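Local coordinates for DUF4440 domain-containing protein (PDB 3HZP), which is of unknown function but adopts an NTF2-like fold, which in many relatives shapes a ligand-binding or catalytic pocket, at residues V81-S86 with S124-W129; S86-T89 with Q94-D97. All coordinates share one frame; numbering follows the deposited sequence.

Both contacts use the strand 77-90 and share S86, and their centres lie about 15 Å apart. In contact 1 the part of the strand at residues 81-86 receives the C-terminal tail of the chain, through the side chains of V81 and T83. In contact 2 its continuation, 86-89, pairs with 94-97 near the turn of the hairpin formed by strands 77-90 and 93-108. Contact 1 lies beside the second subunit, whereas no other protein chain of the assembly touches contact 2. A bound pentaethylene glycol, probably from crystallisation, comes within about 3 Å of the F88 side chain, nearest atom to nearest atom; it may mark a pocket but does not establish a natural ligand site.

Contact 1 (V81-S86 with S124-W129)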
loop_
_atom_site.group_PDB
_atom_site.type_symbol
_atom_site.label_atom_id
_atom_site.label_comp_id
_atom_site.label_asym_id
_atom_site.label_seq_id
_atom_site.Cartn_x
_atom_site.Cartn_y
_atom_site.Cartn_z
ATOM N N VAL A 81 7.689 -1.006 -5.073
ATOM C CA VAL A 81 7.123 0.297 -4.790
ATOM C C VAL A 81 7.605 1.267 -5.827
ATOM O O VAL A 81 8.810 1.325 -6.086
ATOM C CB VAL A 81 7.526 0.784 -3.370
ATOM C CG1 VAL A 81 6.986 2.217 -3.102
ATOM C CG2 VAL A 81 7.053 -0.223 -2.282
ATOM N N PHE A 82 6.700 2.033 -6.427
ATOM C CA PHE A 82 7.065 2.928 -7.499
ATOM C C PHE A 82 6.178 4.125 -7.567
ATOM O O PHE A 82 5.096 4.167 -6.970
ATOM C CB PHE A 82 7.037 2.139 -8.843
ATOM C CG PHE A 82 5.697 1.549 -9.183
ATOM C CD1 PHE A 82 5.316 0.332 -8.659
ATOM C CD2 PHE A 82 4.811 2.208 -10.028
ATOM C CE1 PHE A 82 4.089 -0.219 -8.954
ATOM C CE2 PHE A 82 3.567 1.654 -10.300
ATOM C CZ PHE A 82 3.223 0.462 -9.795
ATOM N N THR A 83 6.643 5.149 -8.281
ATOM C CA THR A 83 5.830 6.296 -8.644
ATOM C C THR A 83 5.356 6.076 -10.057
ATOM O O THR A 83 6.150 5.739 -10.946
ATOM C CB THR A 83 6.642 7.574 -8.593
ATOM O OG1 THR A 83 7.053 7.818 -7.251
ATOM C CG2 THR A 83 5.780 8.770 -9.068
ATOM N N LEU A 84 4.054 6.194 -10.246
ATOM C CA LEU A 84 3.400 6.004 -11.543
ATOM C C LEU A 84 3.047 7.388 -12.064
ATOM O O LEU A 84 2.290 8.122 -11.428
ATOM C CB LEU A 84 2.139 5.184 -11.378
ATOM C CG LEU A 84 1.341 4.936 -12.655
ATOM C CD1 LEU A 84 2.074 3.977 -13.495
ATOM C CD2 LEU A 84 -0.093 4.405 -12.314
ATOM N N GLY A 85 3.599 7.801 -13.188
ATOM C CA GLY A 85 3.288 9.116 -13.752
ATOM C C GLY A 85 2.338 8.964 -14.919
ATOM O O GLY A 85 2.676 8.272 -15.876
ATOM N N SER A 86 1.134 9.542 -14.823
ATOM C CA SER A 86 0.140 9.415 -15.859
ATOM C C SER A 86 -0.441 10.737 -16.253
ATOM O O SER A 86 -0.445 11.699 -15.480
ATOM C CB SER A 86 -1.032 8.548 -15.431
ATOM O OG SER A 86 -0.576 7.278 -15.052
ATOM N N SER A 124 1.949 13.475 -5.196
ATOM C CA SER A 124 3.121 13.202 -4.367
ATOM C C SER A 124 4.294 14.121 -4.720
ATOM O O SER A 124 4.396 14.661 -5.836
ATOM C CB SER A 124 3.544 11.732 -4.471
ATOM O OG SER A 124 4.180 11.419 -5.704
ATOM N N ASP A 125 5.199 14.254 -3.760
ATOM C CA ASP A 125 6.374 15.121 -3.877
ATOM C C ASP A 125 7.597 14.230 -4.096
ATOM O O ASP A 125 8.112 13.625 -3.165
ATOM C CB ASP A 125 6.556 15.911 -2.609
ATOM C CG ASP A 125 7.749 16.857 -2.675
ATOM O OD1 ASP A 125 8.514 16.838 -3.672
ATOM O OD2 ASP A 125 7.911 17.606 -1.700
HETATM N N MSE A 126 8.045 14.174 -5.347
HETATM C CA MSE A 126 9.184 13.355 -5.749
HETATM C C MSE A 126 10.434 13.659 -4.972
HETATM O O MSE A 126 11.268 12.772 -4.742
HETATM C CB MSE A 126 9.490 13.597 -7.224
HETATM C CG MSE A 126 8.414 13.101 -8.114
HETATM SE SE MSE A 126 7.896 11.296 -7.549
HETATM C CE MSE A 126 9.540 10.457 -7.866
ATOM N N THR A 127 10.575 14.910 -4.566
ATOM C CA THR A 127 11.803 15.333 -3.876
ATOM C C THR A 127 12.039 14.622 -2.551
ATOM O O THR A 127 13.139 14.668 -2.014
ATOM C CB THR A 127 11.894 16.847 -3.629
ATOM O OG1 THR A 127 10.987 17.275 -2.607
ATOM C CG2 THR A 127 11.660 17.629 -4.902
ATOM N N LEU A 128 11.025 13.947 -2.008
ATOM C CA LEU A 128 11.156 13.293 -0.743
ATOM C C LEU A 128 11.803 11.921 -0.804
ATOM O O LEU A 128 12.105 11.348 0.235
ATOM C CB LEU A 128 9.783 13.159 -0.076
ATOM C CG LEU A 128 9.064 14.465 0.214
ATOM C CD1 LEU A 128 7.667 14.133 0.733
ATOM C CD2 LEU A 128 9.834 15.287 1.246
ATOM N N TRP A 129 12.006 11.404 -2.000
ATOM C CA TRP A 129 12.569 10.078 -2.185
ATOM C C TRP A 129 14.086 10.178 -2.302
ATOM O O TRP A 129 14.561 11.219 -2.744
ATOM C CB TRP A 129 11.998 9.466 -3.434
ATOM C CG TRP A 129 10.542 9.103 -3.330
ATOM C CD1 TRP A 129 9.493 9.742 -3.902
ATOM C CD2 TRP A 129 9.995 7.978 -2.645
ATOM N NE1 TRP A 129 8.334 9.108 -3.610
ATOM C CE2 TRP A 129 8.605 8.025 -2.829
ATOM C CE3 TRP A 129 10.535 6.945 -1.885
ATOM C CZ2 TRP A 129 7.760 7.076 -2.315
ATOM C CZ3 TRP A 129 9.709 6.024 -1.375
ATOM C CH2 TRP A 129 8.322 6.086 -1.583
HETATM O O HOH W 1 5.705 9.163 -5.395
#
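T83 meets M126 and W129 where the C-terminal tail of this NTF2-like domain folds back against a strand of the curved sheet. The tail makes a short 3-10 turn at 126-128; M126, at its start, and W129, just after it, reach the strand. A threonine suits the strand position because it offers a methyl and a hydroxyl together: with OG1 beside the backbone N (chi1 -64°), OG1 and CG2 both face the M126 selenium, each 3.6 Å from SE. M126 is a selenomethionine, bent at its second and third torsions so that its tip meets that of T83; this touch holds for one of two conformers and is less certain than the water bridge below. Contact with the indole is looser, V81 CG1 standing 4.4 Å from W129 CH2, oblique to the ring; V81 also packs on W116 of the second subunit.

T127 and L128 are exposed and do not touch the strand. The turn is braced from within: D125 OD1 accepts from T127 N at 3.0 Å, an Asx turn, and from T127 OG1, both donors coming from the same face of the carboxylate. The second subunit covers part of the tail here, its N41 OD1 bonding D125 N.

Around T83, H68 NE2 bonds OG1 and the H68 ring stacks on W129, while S124 OG bonds L98 O. One water joins strand and tail: it lies 2.7 Å from T83 OG1, donates to S124 OG at 2.7 Å, and accepts from W129 NE1 at 3.2 Å.

Contact 2 (S86-T89 with Q94-D97); sequences SKFT and QNDD
The F88 ring carries N95 CB over one face and D97 CB at its edge, in the ring plane. N95 CB stands 3.7 Å from the ring centroid, a CH-pi contact, and the N95 amide lies nearly flat to the ring, the planes 25° apart. D97 CB is 3.8 Å from F88 CE1, and its carboxylate is turned almost upright to the ring (87°). F88 holds CG between its backbone N and carbonyl carbon (chi1 68°), which swings the ring across the neighbouring strand. With an alanine here N95 CB would lose the ring face it rests on, which would probably set the N95 amide free to turn.

Beneath lies an antiparallel hairpin ladder. S86-D97 and F88-N95 are hydrogen-bonded pairs, with F88 N to N95 O at 3.0 Å and N95 N to F88 O at 2.8 Å. K87 and D96, a non-hydrogen-bonded pair, extend side by side on the opposite face of the sheet from F88; the lysine's long chain bends at its last torsion, and NZ forms a salt bridge on the syn side of D96 OD1 at 2.8 Å. Q94 NE2 adds a weak bond to the same oxygen.

On the F88 face, a water links S86 OG to D97 OD2, 2.7 Å from the latter, and R119 forms a salt bridge with that oxygen. Each aspartate thus faces a cation, so opposite charges are paired on both faces of the hairpin.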
loop_
_atom_site.group_PDB
_atom_site.type_symbol
_atom_site.label_atom_id
_atom_site.label_comp_id
_atom_site.label_asym_id
_atom_site.label_seq_id
_atom_site.Cartn_x
_atom_site.Cartn_y
_atom_site.Cartn_z
ATOM N N SER A 86 1.134 9.542 -14.823
ATOM C CA SER A 86 0.140 9.415 -15.859
ATOM C C SER A 86 -0.441 10.737 -16.253
ATOM O O SER A 86 -0.445 11.699 -15.480
ATOM C CB SER A 86 -1.032 8.548 -15.431
ATOM O OG SER A 86 -0.576 7.278 -15.052
ATOM N N LYS A 87 -0.944 10.769 -17.490
ATOM C CA LYS A 87 -1.788 11.835 -17.961
ATOM C C LYS A 87 -3.102 11.231 -18.399
ATOM O O LYS A 87 -3.100 10.238 -19.101
ATOM C CB LYS A 87 -1.123 12.569 -19.139
ATOM C CG LYS A 87 0.194 13.223 -18.778
ATOM C CD LYS A 87 0.844 13.954 -19.958
ATOM C CE LYS A 87 2.037 14.763 -19.512
ATOM N NZ LYS A 87 1.586 16.053 -18.842
ATOM N N PHE A 88 -4.227 11.800 -17.963
ATOM C CA PHE A 88 -5.497 11.264 -18.361
ATOM C C PHE A 88 -6.484 12.378 -18.559
ATOM O O PHE A 88 -6.304 13.461 -18.048
ATOM C CB PHE A 88 -5.989 10.259 -17.336
ATOM C CG PHE A 88 -6.362 10.851 -16.021
ATOM C CD1 PHE A 88 -5.415 11.017 -15.022
ATOM C CD2 PHE A 88 -7.669 11.177 -15.749
ATOM C CE1 PHE A 88 -5.768 11.548 -13.784
ATOM C CE2 PHE A 88 -8.030 11.709 -14.527
ATOM C CZ PHE A 88 -7.078 11.887 -13.537
ATOM N N THR A 89 -7.493 12.110 -19.360
ATOM C CA THR A 89 -8.595 13.030 -19.570
ATOM C C THR A 89 -9.784 12.467 -18.782
ATOM O O THR A 89 -10.011 11.254 -18.743
ATOM C CB THR A 89 -8.921 13.192 -21.080
ATOM O OG1 THR A 89 -7.867 13.928 -21.711
ATOM C CG2 THR A 89 -10.247 13.949 -21.296
ATOM N N GLN A 94 -7.877 17.503 -18.923
ATOM C CA GLN A 94 -6.633 16.757 -18.746
ATOM C C GLN A 94 -6.099 16.957 -17.347
ATOM O O GLN A 94 -6.138 18.056 -16.781
ATOM C CB GLN A 94 -5.514 17.129 -19.732
ATOM C CG GLN A 94 -4.466 15.956 -19.922
ATOM C CD GLN A 94 -3.000 16.387 -19.800
ATOM O OE1 GLN A 94 -2.318 16.614 -20.808
ATOM N NE2 GLN A 94 -2.509 16.490 -18.557
ATOM N N ASN A 95 -5.573 15.870 -16.819
ATOM C CA ASN A 95 -4.983 15.821 -15.497
ATOM C C ASN A 95 -3.654 15.091 -15.529
ATOM O O ASN A 95 -3.494 14.159 -16.294
ATOM C CB ASN A 95 -5.892 15.005 -14.603
ATOM C CG ASN A 95 -7.227 15.647 -14.399
ATOM O OD1 ASN A 95 -7.362 16.545 -13.563
ATOM N ND2 ASN A 95 -8.230 15.201 -15.164
ATOM N N ASP A 96 -2.728 15.515 -14.679
ATOM C CA ASP A 96 -1.515 14.786 -14.381
ATOM C C ASP A 96 -1.792 14.019 -13.082
ATOM O O ASP A 96 -2.583 14.475 -12.232
ATOM C CB ASP A 96 -0.325 15.729 -14.171
ATOM C CG ASP A 96 0.125 16.431 -15.459
ATOM O OD1 ASP A 96 0.072 15.826 -16.528
ATOM O OD2 ASP A 96 0.554 17.598 -15.378
ATOM N N ASP A 97 -1.156 12.867 -12.934
ATOM C CA ASP A 97 -1.364 12.025 -11.776
ATOM C C ASP A 97 -0.012 11.421 -11.417
ATOM O O ASP A 97 0.677 10.837 -12.275
ATOM C CB ASP A 97 -2.367 10.926 -12.153
ATOM C CG ASP A 97 -2.785 10.074 -10.996
ATOM O OD1 ASP A 97 -3.229 10.592 -9.957
ATOM O OD2 ASP A 97 -2.724 8.841 -11.175
HETATM O O HOH W 2 -0.599 7.651 -12.323
#